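Local coordinates for phospho-2-dehydro-3-deoxyheptonate aldolase (Francisella tularensis, PDB 3TQK), which probably catalyses the stereospecific condensation of phosphoenolpyruvate with D-erythrose 4-phosphate to give DAHP, the first step of chorismate biosynthesis, at residues A[17-22]-A[119-124]; A[24-29]-A[126-131]; A[31-36]-A[153-158]; A[38-43]-A[83-88]; A[71-76]-A[133-138]. One frame throughout, in Å; residues are numbered along the deposited sequence.

Contact 1 (A[17-22]-A[119-124]); sequences EVLIQD and GLRLAR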
# COMPACT_ATOMS: atom_id res chain seq x y z
N GLU A 17 -13.03 -1.69 21.02
CA GLU A 17 -14.10 -1.99 21.98
C GLU A 17 -14.11 -1.04 23.16
O GLU A 17 -15.16 -0.55 23.60
CB GLU A 17 -13.85 -3.36 22.61
CG GLU A 17 -14.65 -4.49 22.07
CD GLU A 17 -14.38 -5.77 22.84
OE1 GLU A 17 -13.39 -5.83 23.62
OE2 GLU A 17 -15.16 -6.72 22.66
N VAL A 18 -12.92 -0.89 23.73
CA VAL A 18 -12.78 -0.18 24.99
C VAL A 18 -13.00 1.31 24.73
O VAL A 18 -13.75 1.95 25.44
CB VAL A 18 -11.39 -0.45 25.62
CG1 VAL A 18 -11.16 0.44 26.80
CG2 VAL A 18 -11.28 -1.94 26.02
N LEU A 19 -12.39 1.84 23.67
CA LEU A 19 -12.57 3.25 23.35
C LEU A 19 -14.00 3.56 22.95
O LEU A 19 -14.47 4.66 23.19
CB LEU A 19 -11.61 3.71 22.25
CG LEU A 19 -10.12 3.46 22.46
CD1 LEU A 19 -9.27 4.44 21.61
CD2 LEU A 19 -9.76 3.53 23.91
N ILE A 20 -14.67 2.60 22.32
CA ILE A 20 -16.09 2.74 21.97
C ILE A 20 -16.97 2.78 23.21
O ILE A 20 -17.91 3.55 23.26
CB ILE A 20 -16.55 1.64 20.97
CG1 ILE A 20 -15.87 1.87 19.61
CG2 ILE A 20 -18.10 1.64 20.79
CD1 ILE A 20 -15.91 0.69 18.65
N GLN A 21 -16.66 1.98 24.22
CA GLN A 21 -17.36 2.07 25.51
C GLN A 21 -17.09 3.41 26.18
O GLN A 21 -18.01 4.06 26.64
CB GLN A 21 -16.97 0.94 26.46
CG GLN A 21 -17.46 -0.45 26.01
CD GLN A 21 -17.64 -1.44 27.18
OE1 GLN A 21 -18.64 -1.36 27.91
NE2 GLN A 21 -16.68 -2.36 27.35
N ASP A 22 -15.82 3.80 26.24
CA ASP A 22 -15.42 5.07 26.84
C ASP A 22 -16.00 6.28 26.09
O ASP A 22 -16.39 7.27 26.73
CB ASP A 22 -13.89 5.19 26.87
CG ASP A 22 -13.24 4.25 27.89
OD1 ASP A 22 -13.94 3.70 28.76
OD2 ASP A 22 -12.00 4.07 27.83
N GLY A 119 -3.34 8.87 21.01
CA GLY A 119 -3.70 9.36 19.70
C GLY A 119 -5.05 8.85 19.25
O GLY A 119 -5.91 9.63 18.84
N LEU A 120 -5.23 7.53 19.34
CA LEU A 120 -6.46 6.92 18.87
C LEU A 120 -7.62 7.40 19.71
O LEU A 120 -8.68 7.67 19.18
CB LEU A 120 -6.38 5.38 18.91
CG LEU A 120 -5.57 4.75 17.79
CD1 LEU A 120 -5.19 3.29 18.11
CD2 LEU A 120 -6.35 4.86 16.49
N ARG A 121 -7.39 7.53 21.00
CA ARG A 121 -8.42 7.98 21.93
C ARG A 121 -8.86 9.40 21.65
O ARG A 121 -10.06 9.68 21.57
CB ARG A 121 -7.93 7.87 23.36
CG ARG A 121 -8.97 8.18 24.41
CD ARG A 121 -8.38 8.05 25.80
NE ARG A 121 -8.12 6.65 26.14
CZ ARG A 121 -9.04 5.79 26.57
NH1 ARG A 121 -10.32 6.15 26.71
NH2 ARG A 121 -8.69 4.55 26.84
N LEU A 122 -7.90 10.30 21.49
CA LEU A 122 -8.24 11.70 21.18
C LEU A 122 -8.82 11.87 19.76
O LEU A 122 -9.64 12.76 19.52
CB LEU A 122 -7.02 12.59 21.41
CG LEU A 122 -6.50 12.62 22.86
CD1 LEU A 122 -5.37 13.64 23.01
CD2 LEU A 122 -7.61 12.94 23.87
N ALA A 123 -8.40 11.02 18.83
CA ALA A 123 -8.90 11.07 17.45
C ALA A 123 -10.38 10.74 17.45
O ALA A 123 -11.20 11.47 16.88
CB ALA A 123 -8.13 10.11 16.54
N ARG A 124 -10.73 9.64 18.11
CA ARG A 124 -12.12 9.24 18.20
C ARG A 124 -12.92 10.32 18.93
O ARG A 124 -14.01 10.67 18.49
CB ARG A 124 -12.29 7.92 18.92
CG ARG A 124 -13.74 7.42 18.89
CD ARG A 124 -13.96 6.18 19.73
NE ARG A 124 -15.39 5.98 19.91
CZ ARG A 124 -16.19 5.49 18.97
NH1 ARG A 124 -15.71 5.12 17.79
NH2 ARG A 124 -17.48 5.38 19.22
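Asp22 and Arg121 form the salt bridge between helices 17-22 and 119-124. Arg121 NH1 gives a nearly straight bond to Asp22 OD2, 2.9 Å with an N-H...O angle of 169°; OD2 lies almost in the guanidinium plane but is met on its anti side, and the two flat groups are turned 35° apart. The arginine chain bends at chi3 (-71°), which brings its end back toward the other helix.

Apolar packing centres on Leu19, which reaches between Arg121 and Arg124. Its CD2 sits over one face of the Arg121 guanidinium, off toward the rim, 3.3 Å from NH2 of Arg121. The other methyl, CD1, lies against the backbone of Arg121 and 4.1 Å from Leu120 CB.

Arg124 runs extended from CG to NE and passes Leu19. Ile20 CG1 then covers the centre of one guanidinium face, 3.7 Å from Arg124 CZ. The polar end is held from outside: NE by Ile23 O, NH1 by Tyr149 O and NH2 by Glu152 in a salt bridge.

Arg121 thus pairs its charge across the contact with Asp22, whereas buried Arg124 meets its charge and N-H needs outside it and touches helix 16-22 mainly by packing.

Contact 2 (A[24-29]-A[126-131]); sequences PLLKTS and LLSDLT
Ser29 meets Thr131 where the start of helix 27-45 comes up against the last turns of helix 116-132, the CA atoms of Ser29 and Thr131 being 4.7 Å apart. Starting at the base of the serine side chain, CB lies 3.3 Å from Thr131 OG1, and it also touches Thr131 CB. One bond further on, OG stands beside its own backbone N, opposite the carbonyl carbon (chi1 -66°), and this directs it at the neighbouring helix. There it approaches Thr131 OG1 to 2.8 Å, a hydrogen bond between hydroxyls whose proton cannot be assigned. Ser128 O is a further polar neighbour of OG, at 3.3 Å. The same serine oxygen is hydrogen-bonded to a water, which also accepts from the backbone N of Leu26 and bonds to Ser128 OG.

Helix 116-132 is one of the outer helices of the (beta/alpha)8 barrel, with Leu127, Leu130 and Thr131 against Cys137 of a barrel strand; the segment 24-29 leads into helix 27-45, which precedes the first barrel strand and is an addition to the barrel, with Leu26 at its N-cap position.

Ser128 OG is the other polar tip facing this segment. A second water, 2.7 Å from it, donates to Pro24 O, so two waters fill in where the loop stands too far off for direct bonding. Leu26 CD1 also lies 3.9 Å from Ser128 OG. At the far end, Thr32 OG1, one turn further along helix 27-45, is within bonding range of both Thr28 O and Thr131 O, which share its one proton at best.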
# COMPACT_ATOMS: atom_id res chain seq x y z
N PRO A 24 -18.80 6.73 23.50
CA PRO A 24 -19.86 6.08 22.75
C PRO A 24 -20.36 6.91 21.58
O PRO A 24 -20.18 8.13 21.57
CB PRO A 24 -20.98 5.90 23.79
CG PRO A 24 -20.72 6.93 24.82
CD PRO A 24 -19.24 7.13 24.85
N LEU A 25 -20.95 6.22 20.60
CA LEU A 25 -21.63 6.88 19.49
C LEU A 25 -22.86 7.58 20.02
O LEU A 25 -23.81 6.94 20.49
CB LEU A 25 -22.04 5.84 18.44
CG LEU A 25 -22.73 6.35 17.18
CD1 LEU A 25 -21.89 7.37 16.40
CD2 LEU A 25 -23.08 5.13 16.28
N LEU A 26 -22.84 8.91 19.99
CA LEU A 26 -23.94 9.70 20.53
C LEU A 26 -25.06 9.76 19.49
O LEU A 26 -24.83 9.49 18.31
CB LEU A 26 -23.45 11.11 20.91
CG LEU A 26 -22.37 11.17 22.02
CD1 LEU A 26 -21.78 12.57 22.16
CD2 LEU A 26 -22.93 10.69 23.38
N LYS A 27 -26.28 10.10 19.92
CA LYS A 27 -27.44 10.06 19.03
C LYS A 27 -27.30 11.09 17.91
O LYS A 27 -27.53 10.77 16.75
CB LYS A 27 -28.75 10.27 19.79
CG LYS A 27 -30.04 10.01 18.94
CD LYS A 27 -31.34 10.17 19.78
CE LYS A 27 -32.59 10.21 18.89
NZ LYS A 27 -33.86 10.39 19.66
N THR A 28 -26.93 12.32 18.25
CA THR A 28 -26.74 13.35 17.24
C THR A 28 -25.67 12.93 16.23
O THR A 28 -25.84 13.13 15.02
CB THR A 28 -26.37 14.72 17.84
OG1 THR A 28 -27.42 15.14 18.72
CG2 THR A 28 -26.23 15.78 16.73
N SER A 29 -24.59 12.34 16.72
CA SER A 29 -23.55 11.80 15.86
C SER A 29 -24.12 10.75 14.90
O SER A 29 -23.88 10.83 13.71
CB SER A 29 -22.40 11.20 16.69
OG SER A 29 -21.71 12.20 17.43
N LEU A 126 -12.36 13.48 19.18
CA LEU A 126 -12.53 14.63 18.30
C LEU A 126 -13.68 14.39 17.31
O LEU A 126 -14.57 15.23 17.13
CB LEU A 126 -11.24 14.93 17.54
CG LEU A 126 -11.28 16.10 16.56
CD1 LEU A 126 -11.78 17.39 17.23
CD2 LEU A 126 -9.91 16.29 15.95
N LEU A 127 -13.66 13.23 16.67
CA LEU A 127 -14.70 12.87 15.72
C LEU A 127 -16.06 12.78 16.38
O LEU A 127 -17.07 13.20 15.80
CB LEU A 127 -14.36 11.56 15.03
CG LEU A 127 -13.23 11.64 14.02
CD1 LEU A 127 -12.77 10.23 13.72
CD2 LEU A 127 -13.66 12.39 12.74
N SER A 128 -16.11 12.26 17.61
CA SER A 128 -17.37 12.25 18.37
C SER A 128 -17.88 13.68 18.54
O SER A 128 -19.03 13.95 18.22
CB SER A 128 -17.19 11.58 19.72
OG SER A 128 -18.40 11.53 20.45
N ASP A 129 -17.01 14.58 19.00
CA ASP A 129 -17.38 15.99 19.22
C ASP A 129 -17.87 16.71 17.96
O ASP A 129 -18.89 17.40 18.00
CB ASP A 129 -16.20 16.78 19.84
CG ASP A 129 -15.86 16.32 21.26
OD1 ASP A 129 -16.64 15.54 21.82
OD2 ASP A 129 -14.81 16.72 21.81
N LEU A 130 -17.15 16.55 16.86
CA LEU A 130 -17.50 17.22 15.61
C LEU A 130 -18.85 16.75 15.05
O LEU A 130 -19.70 17.59 14.70
CB LEU A 130 -16.40 17.01 14.57
CG LEU A 130 -15.06 17.66 14.90
CD1 LEU A 130 -13.99 17.18 13.94
CD2 LEU A 130 -15.17 19.16 14.86
N THR A 131 -19.05 15.44 14.96
CA THR A 131 -20.30 14.88 14.47
C THR A 131 -21.45 15.19 15.42
O THR A 131 -22.60 15.38 14.97
CB THR A 131 -20.22 13.37 14.30
OG1 THR A 131 -19.78 12.77 15.52
CG2 THR A 131 -19.28 12.99 13.13
O HOH W 1 -18.73 10.10 22.76
O HOH W 2 -20.46 10.34 19.04

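Contact 3 (A[31-36]-A[153-158]); sequences ETVRKS and LITWGA
Ser36 OG is gripped from two sides, by Thr155 OG1 at 2.6 Å and by the carbonyl oxygen of Thr32, one turn back in its own helix. Toward that carbonyl the serine is the donor, its OG 2.5 Å from Thr32 O and tilted 27° out of the carbonyl plane. The torsion that allows this places OG between the backbone N and the carbonyl carbon (chi1 57°). Thr32 O also accepts the helical N-H of Ser36, and the two donors reach it from opposite faces of its plane.

Thr155 touches with both branches: OG1 makes the polar bond, while CG2 packs 3.5 Å from Ser36 OG. Val33 adds van der Waals packing one turn earlier. Its CG2 rests 3.8 Å from Leu153 O and its CG1 lies near Ile154 O, so the valine methyls meet backbone oxygens. Ile154 O has a polar partner in Arg37, next along the helix.

Helix 27-45 here lies against the segment that enters barrel strand 156-159, whose Thr155 is backbone-bonded to Cys137 of the neighbouring strand. Ser36 OG gives its proton to Thr32 O and is also bonded to Thr155 OG1, which links two buried hydroxyls and a carbonyl in a short chain where the backbone turns into the barrel.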
# COMPACT_ATOMS: atom_id res chain seq x y z
N GLU A 31 -27.10 10.29 13.80
CA GLU A 31 -28.02 10.88 12.84
C GLU A 31 -27.31 11.75 11.82
O GLU A 31 -27.71 11.76 10.65
CB GLU A 31 -29.13 11.65 13.56
CG GLU A 31 -30.02 10.71 14.37
CD GLU A 31 -30.99 11.41 15.29
OE1 GLU A 31 -30.90 12.65 15.47
OE2 GLU A 31 -31.84 10.68 15.86
N THR A 32 -26.26 12.45 12.24
CA THR A 32 -25.44 13.21 11.31
C THR A 32 -24.76 12.29 10.30
O THR A 32 -24.73 12.60 9.10
CB THR A 32 -24.37 14.05 12.06
OG1 THR A 32 -25.02 14.97 12.93
CG2 THR A 32 -23.47 14.84 11.09
N VAL A 33 -24.23 11.17 10.76
CA VAL A 33 -23.53 10.25 9.87
C VAL A 33 -24.52 9.60 8.91
O VAL A 33 -24.30 9.57 7.71
CB VAL A 33 -22.73 9.17 10.63
CG1 VAL A 33 -22.09 8.19 9.65
CG2 VAL A 33 -21.65 9.81 11.52
N ARG A 34 -25.62 9.09 9.45
CA ARG A 34 -26.62 8.39 8.66
C ARG A 34 -27.11 9.28 7.53
O ARG A 34 -27.11 8.88 6.36
CB ARG A 34 -27.81 7.96 9.51
CG ARG A 34 -28.88 7.18 8.70
CD ARG A 34 -30.05 6.78 9.54
NE ARG A 34 -30.70 7.95 10.13
CZ ARG A 34 -31.55 7.90 11.15
NH1 ARG A 34 -31.90 6.73 11.70
NH2 ARG A 34 -32.06 9.02 11.63
N LYS A 35 -27.48 10.51 7.88
CA LYS A 35 -28.02 11.46 6.92
C LYS A 35 -26.98 11.91 5.91
O LYS A 35 -27.22 11.85 4.70
CB LYS A 35 -28.60 12.66 7.66
CG LYS A 35 -29.17 13.78 6.80
CD LYS A 35 -29.70 14.89 7.72
CE LYS A 35 -30.31 16.06 6.98
NZ LYS A 35 -31.30 16.73 7.89
N SER A 36 -25.83 12.35 6.40
CA SER A 36 -24.80 12.88 5.51
C SER A 36 -24.26 11.82 4.56
O SER A 36 -23.89 12.13 3.42
CB SER A 36 -23.65 13.50 6.32
OG SER A 36 -23.07 12.58 7.22
N LEU A 153 -18.05 6.97 12.60
CA LEU A 153 -18.17 8.43 12.73
C LEU A 153 -17.79 9.15 11.43
O LEU A 153 -17.87 10.38 11.33
CB LEU A 153 -17.27 8.91 13.86
CG LEU A 153 -17.69 8.48 15.27
CD1 LEU A 153 -16.52 8.61 16.24
CD2 LEU A 153 -18.90 9.27 15.74
N ILE A 154 -17.39 8.38 10.42
CA ILE A 154 -16.91 8.91 9.14
C ILE A 154 -18.00 8.80 8.07
O ILE A 154 -18.57 7.71 7.84
CB ILE A 154 -15.66 8.16 8.68
CG1 ILE A 154 -14.52 8.41 9.66
CG2 ILE A 154 -15.25 8.56 7.25
CD1 ILE A 154 -14.22 9.87 9.90
N THR A 155 -18.29 9.94 7.44
CA THR A 155 -19.25 10.06 6.35
C THR A 155 -18.61 9.72 5.00
O THR A 155 -19.22 9.07 4.16
CB THR A 155 -19.77 11.48 6.27
OG1 THR A 155 -20.61 11.73 7.41
CG2 THR A 155 -20.55 11.72 4.95
N TRP A 156 -17.39 10.20 4.80
CA TRP A 156 -16.67 10.06 3.55
C TRP A 156 -15.21 9.84 3.87
O TRP A 156 -14.66 10.54 4.71
CB TRP A 156 -16.79 11.34 2.74
CG TRP A 156 -16.03 11.34 1.46
CD1 TRP A 156 -16.50 10.97 0.24
CD2 TRP A 156 -14.68 11.74 1.27
NE1 TRP A 156 -15.52 11.11 -0.70
CE2 TRP A 156 -14.39 11.60 -0.09
CE3 TRP A 156 -13.68 12.21 2.13
CZ2 TRP A 156 -13.15 11.90 -0.62
CZ3 TRP A 156 -12.45 12.51 1.59
CH2 TRP A 156 -12.19 12.35 0.23
N GLY A 157 -14.58 8.88 3.21
CA GLY A 157 -13.17 8.59 3.45
C GLY A 157 -12.36 8.56 2.19
O GLY A 157 -12.92 8.52 1.11
N ALA A 158 -11.04 8.56 2.33
CA ALA A 158 -10.14 8.55 1.19
C ALA A 158 -9.10 7.47 1.29
O ALA A 158 -8.63 7.14 2.39
CB ALA A 158 -9.46 9.90 1.04

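Contact 4 (A[38-43]-A[83-88]); sequences KEIANI and DILIIM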
# COMPACT_ATOMS: atom_id res chain seq x y z
N LYS A 38 -26.04 9.32 3.22
CA LYS A 38 -27.02 9.22 2.14
C LYS A 38 -26.84 10.41 1.19
O LYS A 38 -26.82 10.25 -0.02
CB LYS A 38 -28.46 9.19 2.68
CG LYS A 38 -28.86 7.91 3.40
CD LYS A 38 -30.34 8.00 3.80
CE LYS A 38 -30.68 7.17 5.05
NZ LYS A 38 -31.90 7.73 5.74
N GLU A 39 -26.69 11.59 1.77
CA GLU A 39 -26.48 12.80 0.98
C GLU A 39 -25.23 12.76 0.09
O GLU A 39 -25.32 13.13 -1.08
CB GLU A 39 -26.46 14.02 1.90
CG GLU A 39 -27.85 14.30 2.54
CD GLU A 39 -27.92 15.63 3.30
OE1 GLU A 39 -26.90 16.36 3.34
OE2 GLU A 39 -29.01 15.94 3.84
N ILE A 40 -24.08 12.31 0.60
CA ILE A 40 -22.87 12.28 -0.25
C ILE A 40 -22.97 11.16 -1.30
O ILE A 40 -22.49 11.34 -2.42
CB ILE A 40 -21.55 12.14 0.56
CG1 ILE A 40 -20.33 12.40 -0.33
CG2 ILE A 40 -21.43 10.77 1.23
CD1 ILE A 40 -20.31 13.73 -1.04
N ALA A 41 -23.58 10.03 -0.95
CA ALA A 41 -23.78 8.95 -1.93
C ALA A 41 -24.58 9.44 -3.15
O ALA A 41 -24.20 9.17 -4.29
CB ALA A 41 -24.47 7.72 -1.28
N ASN A 42 -25.64 10.19 -2.91
CA ASN A 42 -26.48 10.74 -3.98
C ASN A 42 -25.75 11.77 -4.82
O ASN A 42 -25.92 11.82 -6.04
CB ASN A 42 -27.75 11.34 -3.40
CG ASN A 42 -28.78 10.28 -3.04
OD1 ASN A 42 -29.06 9.38 -3.84
ND2 ASN A 42 -29.36 10.40 -1.86
N ILE A 43 -24.94 12.60 -4.19
CA ILE A 43 -24.10 13.53 -4.94
C ILE A 43 -23.08 12.76 -5.81
O ILE A 43 -22.94 13.06 -6.98
CB ILE A 43 -23.42 14.54 -4.02
CG1 ILE A 43 -24.48 15.46 -3.40
CG2 ILE A 43 -22.42 15.36 -4.80
CD1 ILE A 43 -23.99 16.25 -2.17
N ASP A 83 -26.91 24.43 -1.83
CA ASP A 83 -25.97 24.35 -2.96
C ASP A 83 -24.77 23.44 -2.74
O ASP A 83 -24.21 22.93 -3.69
CB ASP A 83 -25.47 25.76 -3.27
CG ASP A 83 -26.59 26.69 -3.65
OD1 ASP A 83 -27.47 26.23 -4.40
OD2 ASP A 83 -26.60 27.86 -3.20
N ILE A 84 -24.42 23.22 -1.48
CA ILE A 84 -23.14 22.62 -1.11
C ILE A 84 -23.33 21.68 0.07
O ILE A 84 -24.03 22.02 1.01
CB ILE A 84 -22.17 23.75 -0.69
CG1 ILE A 84 -21.45 24.33 -1.89
CG2 ILE A 84 -21.14 23.26 0.27
CD1 ILE A 84 -20.61 25.54 -1.48
N LEU A 85 -22.70 20.51 0.02
CA LEU A 85 -22.59 19.65 1.19
C LEU A 85 -21.19 19.81 1.77
O LEU A 85 -20.21 19.44 1.12
CB LEU A 85 -22.86 18.19 0.85
CG LEU A 85 -22.78 17.19 2.02
CD1 LEU A 85 -23.82 17.50 3.10
CD2 LEU A 85 -22.93 15.75 1.53
N ILE A 86 -21.10 20.39 2.96
CA ILE A 86 -19.82 20.64 3.63
C ILE A 86 -19.50 19.46 4.51
O ILE A 86 -20.32 19.04 5.34
CB ILE A 86 -19.84 21.93 4.47
CG1 ILE A 86 -19.90 23.16 3.56
CG2 ILE A 86 -18.59 22.01 5.33
CD1 ILE A 86 -20.27 24.42 4.25
N ILE A 87 -18.31 18.90 4.30
CA ILE A 87 -17.80 17.80 5.10
C ILE A 87 -16.45 18.23 5.64
O ILE A 87 -15.58 18.64 4.89
CB ILE A 87 -17.59 16.53 4.26
CG1 ILE A 87 -18.91 16.09 3.63
CG2 ILE A 87 -16.99 15.41 5.14
CD1 ILE A 87 -18.77 14.89 2.73
N MSE A 88 -16.28 18.16 6.95
CA MSE A 88 -15.03 18.61 7.52
C MSE A 88 -13.92 17.58 7.44
O MSE A 88 -14.10 16.43 7.83
CB MSE A 88 -15.13 19.00 8.97
CG MSE A 88 -13.73 19.39 9.46
SE MSE A 88 -13.84 20.44 10.95
CE MSE A 88 -11.99 20.42 11.63
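Leu85 is the knob of this contact: it projects from strand 84-88 toward helix 38-43 and lodges among Glu39, Ile40 and Ile43. With CG anti to the backbone N (chi1 180°) the side chain extends toward the helix; its two methyls meet different partners. CD2 goes in against the backbone, 3.7 Å from Ile40 N, with Ile40 CB at 4.0 Å and Glu39 CB also close by. CD1 turns instead to the end of Glu39, 3.3 Å from its OE1. That oxygen is not left to a methyl alone, since Arg50 holds it in a salt bridge.

Around the base of the knob, Ile43 closes in obliquely, its CD1 3.8 Å from Leu85 CB and nearly as near to CD2. Ile40 crosses Leu85 at about a right angle, and its CD1 continues toward the barrel to meet Ile87 CD1 at 4.2 Å. Ile87, two residues along the strand and on the same side as Leu85, thus makes the second, smaller bump, touching Ile40 alone among the helix residues.

The segment axes pass 10.0 Å apart with their directions at 122°. Ile84 and Ile86 point the other way, to helices 327-344 and 63-80, which pack outside the barrel. Helix 27-45, preceding the first barrel strand, lies instead across the bottom of the barrel, at the N-terminal ends of its strands, as an addition to the TIM-barrel fold of class-I DAHP synthases.

Contact 5 (A[71-76]-A[133-138]); sequences TKLKEQ and MGLPCA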
# COMPACT_ATOMS: atom_id res chain seq x y z
N THR A 71 -16.55 25.04 14.68
CA THR A 71 -17.58 26.00 15.05
C THR A 71 -17.80 27.03 13.94
O THR A 71 -18.94 27.29 13.54
CB THR A 71 -17.21 26.73 16.35
OG1 THR A 71 -16.86 25.76 17.35
CG2 THR A 71 -18.37 27.61 16.84
N LYS A 72 -16.71 27.60 13.45
CA LYS A 72 -16.78 28.55 12.36
C LYS A 72 -17.36 27.90 11.11
O LYS A 72 -18.19 28.49 10.44
CB LYS A 72 -15.39 29.15 12.06
CG LYS A 72 -14.99 30.30 13.00
CD LYS A 72 -13.57 30.82 12.70
CE LYS A 72 -13.52 32.36 12.62
NZ LYS A 72 -14.05 33.03 13.84
N LEU A 73 -16.94 26.68 10.80
CA LEU A 73 -17.45 25.98 9.63
C LEU A 73 -18.95 25.70 9.76
O LEU A 73 -19.72 25.96 8.84
CB LEU A 73 -16.67 24.68 9.40
CG LEU A 73 -16.85 24.02 8.03
CD1 LEU A 73 -16.27 24.88 6.92
CD2 LEU A 73 -16.22 22.65 8.04
N LYS A 74 -19.37 25.20 10.92
CA LYS A 74 -20.77 24.87 11.14
C LYS A 74 -21.64 26.11 10.95
O LYS A 74 -22.76 26.00 10.47
CB LYS A 74 -20.97 24.21 12.51
CG LYS A 74 -22.41 23.83 12.89
CD LYS A 74 -22.98 22.72 11.99
CE LYS A 74 -24.46 22.46 12.28
NZ LYS A 74 -25.08 21.63 11.20
N GLU A 75 -21.11 27.28 11.25
CA GLU A 75 -21.83 28.54 11.08
C GLU A 75 -22.13 28.83 9.62
O GLU A 75 -23.13 29.48 9.33
CB GLU A 75 -21.03 29.72 11.64
CG GLU A 75 -21.22 30.00 13.11
CD GLU A 75 -20.57 31.32 13.54
OE1 GLU A 75 -21.30 32.22 14.02
OE2 GLU A 75 -19.33 31.46 13.37
N GLN A 76 -21.26 28.38 8.72
CA GLN A 76 -21.44 28.64 7.30
C GLN A 76 -22.43 27.69 6.64
O GLN A 76 -22.94 27.98 5.55
CB GLN A 76 -20.11 28.50 6.57
CG GLN A 76 -19.06 29.48 7.01
CD GLN A 76 -19.47 30.91 6.74
OE1 GLN A 76 -19.89 31.24 5.63
NE2 GLN A 76 -19.37 31.75 7.75
N MSE A 133 -21.73 17.93 16.95
CA MSE A 133 -22.10 19.30 16.58
C MSE A 133 -22.93 19.35 15.29
O MSE A 133 -23.38 20.42 14.88
CB MSE A 133 -20.86 20.17 16.38
CG MSE A 133 -20.07 20.48 17.64
SE MSE A 133 -18.30 21.12 17.13
CE MSE A 133 -18.84 22.30 15.68
N GLY A 134 -23.09 18.20 14.64
CA GLY A 134 -23.86 18.11 13.39
C GLY A 134 -23.02 18.26 12.13
O GLY A 134 -23.57 18.49 11.06
N LEU A 135 -21.69 18.13 12.26
CA LEU A 135 -20.77 18.26 11.13
C LEU A 135 -20.35 16.89 10.63
O LEU A 135 -19.73 16.12 11.37
CB LEU A 135 -19.48 19.01 11.53
CG LEU A 135 -19.43 20.52 11.34
CD1 LEU A 135 -18.16 21.09 12.03
CD2 LEU A 135 -19.46 20.91 9.87
N PRO A 136 -20.62 16.60 9.36
CA PRO A 136 -20.05 15.38 8.79
C PRO A 136 -18.54 15.50 8.69
O PRO A 136 -18.03 16.61 8.45
CB PRO A 136 -20.65 15.31 7.39
CG PRO A 136 -21.63 16.42 7.28
CD PRO A 136 -21.41 17.37 8.39
N CYS A 137 -17.86 14.37 8.84
CA CYS A 137 -16.40 14.32 8.85
C CYS A 137 -15.79 13.37 7.81
O CYS A 137 -16.36 12.32 7.52
CB CYS A 137 -15.94 13.88 10.24
SG CYS A 137 -16.26 15.08 11.50
N ALA A 138 -14.61 13.76 7.32
CA ALA A 138 -13.80 13.00 6.37
C ALA A 138 -12.44 12.64 6.97
O ALA A 138 -11.87 13.42 7.71
CB ALA A 138 -13.57 13.85 5.11
O HOH W 3 -23.41 20.29 9.11
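Lys74 lies along the backbone of Met133 and Gly134, and the shape of its chain decides what it meets. A bend at chi2 (66°) lays the chain beyond it beside the turn, extended to its end. CB stands 4.2 Å from Leu135 CG; CD and CE run past the carbonyl oxygen of Met133, CE being 3.5 Å from Met133 O. The tip gives only a weak bond to Gly134 O, with NZ 3.5 Å away, but a water strengthens the link by accepting from NZ and donating to Gly134 O at 2.7 Å.

Met133, a selenomethionine, reaches back the other way. Bent at chi3 (43°), it folds its CE methyl onto the helix backbone, 3.7 Å from Thr71 N. Thr71 itself turns its hydroxyl to Ile67 O in its own helix. On the buried side Leu73 and Leu135 cross obliquely and touch through their CD2 methyls, 4.1 Å apart, with Leu73 also resting on Ile86 and Met88 of a barrel strand.

Gly134 ends helix 116-132 in a Schellman motif. Its positive phi (93°), a conformation that glycine adopts readily, closes the helix and brings its carbonyl round to the lysine.

Beneath the polar rim, then, leucine packing joins helix 63-80 to the turn entering strand 137-140, while the lysine ammonium probably eases the partial negative charge of the carbonyls that follow the C-terminal end of helix 116-132.

In the fold
The first segments of contacts 1 to 4 run through helix 16-22, the short link after it and helix 27-45, and contacts 2, 3 and 4 all use the latter helix. Their centres advance from helix 116-132 to the barrel: contacts 1 and 2 lie 12 Å apart, 2 and 3 11 Å, and 3 and 4 9 Å. Contact 5, 12 Å from contact 2, joins helix 63-80 to the turn after helix 116-132. Contacts 4, 5 and 3 reach the successive neighbouring strands 84-89, 137-140 and 156-159 of the eight-stranded parallel barrel. The N-terminal part of the chain is thereby fastened both to outer helix 116-132 and to the barrel strands, away from the manganese site.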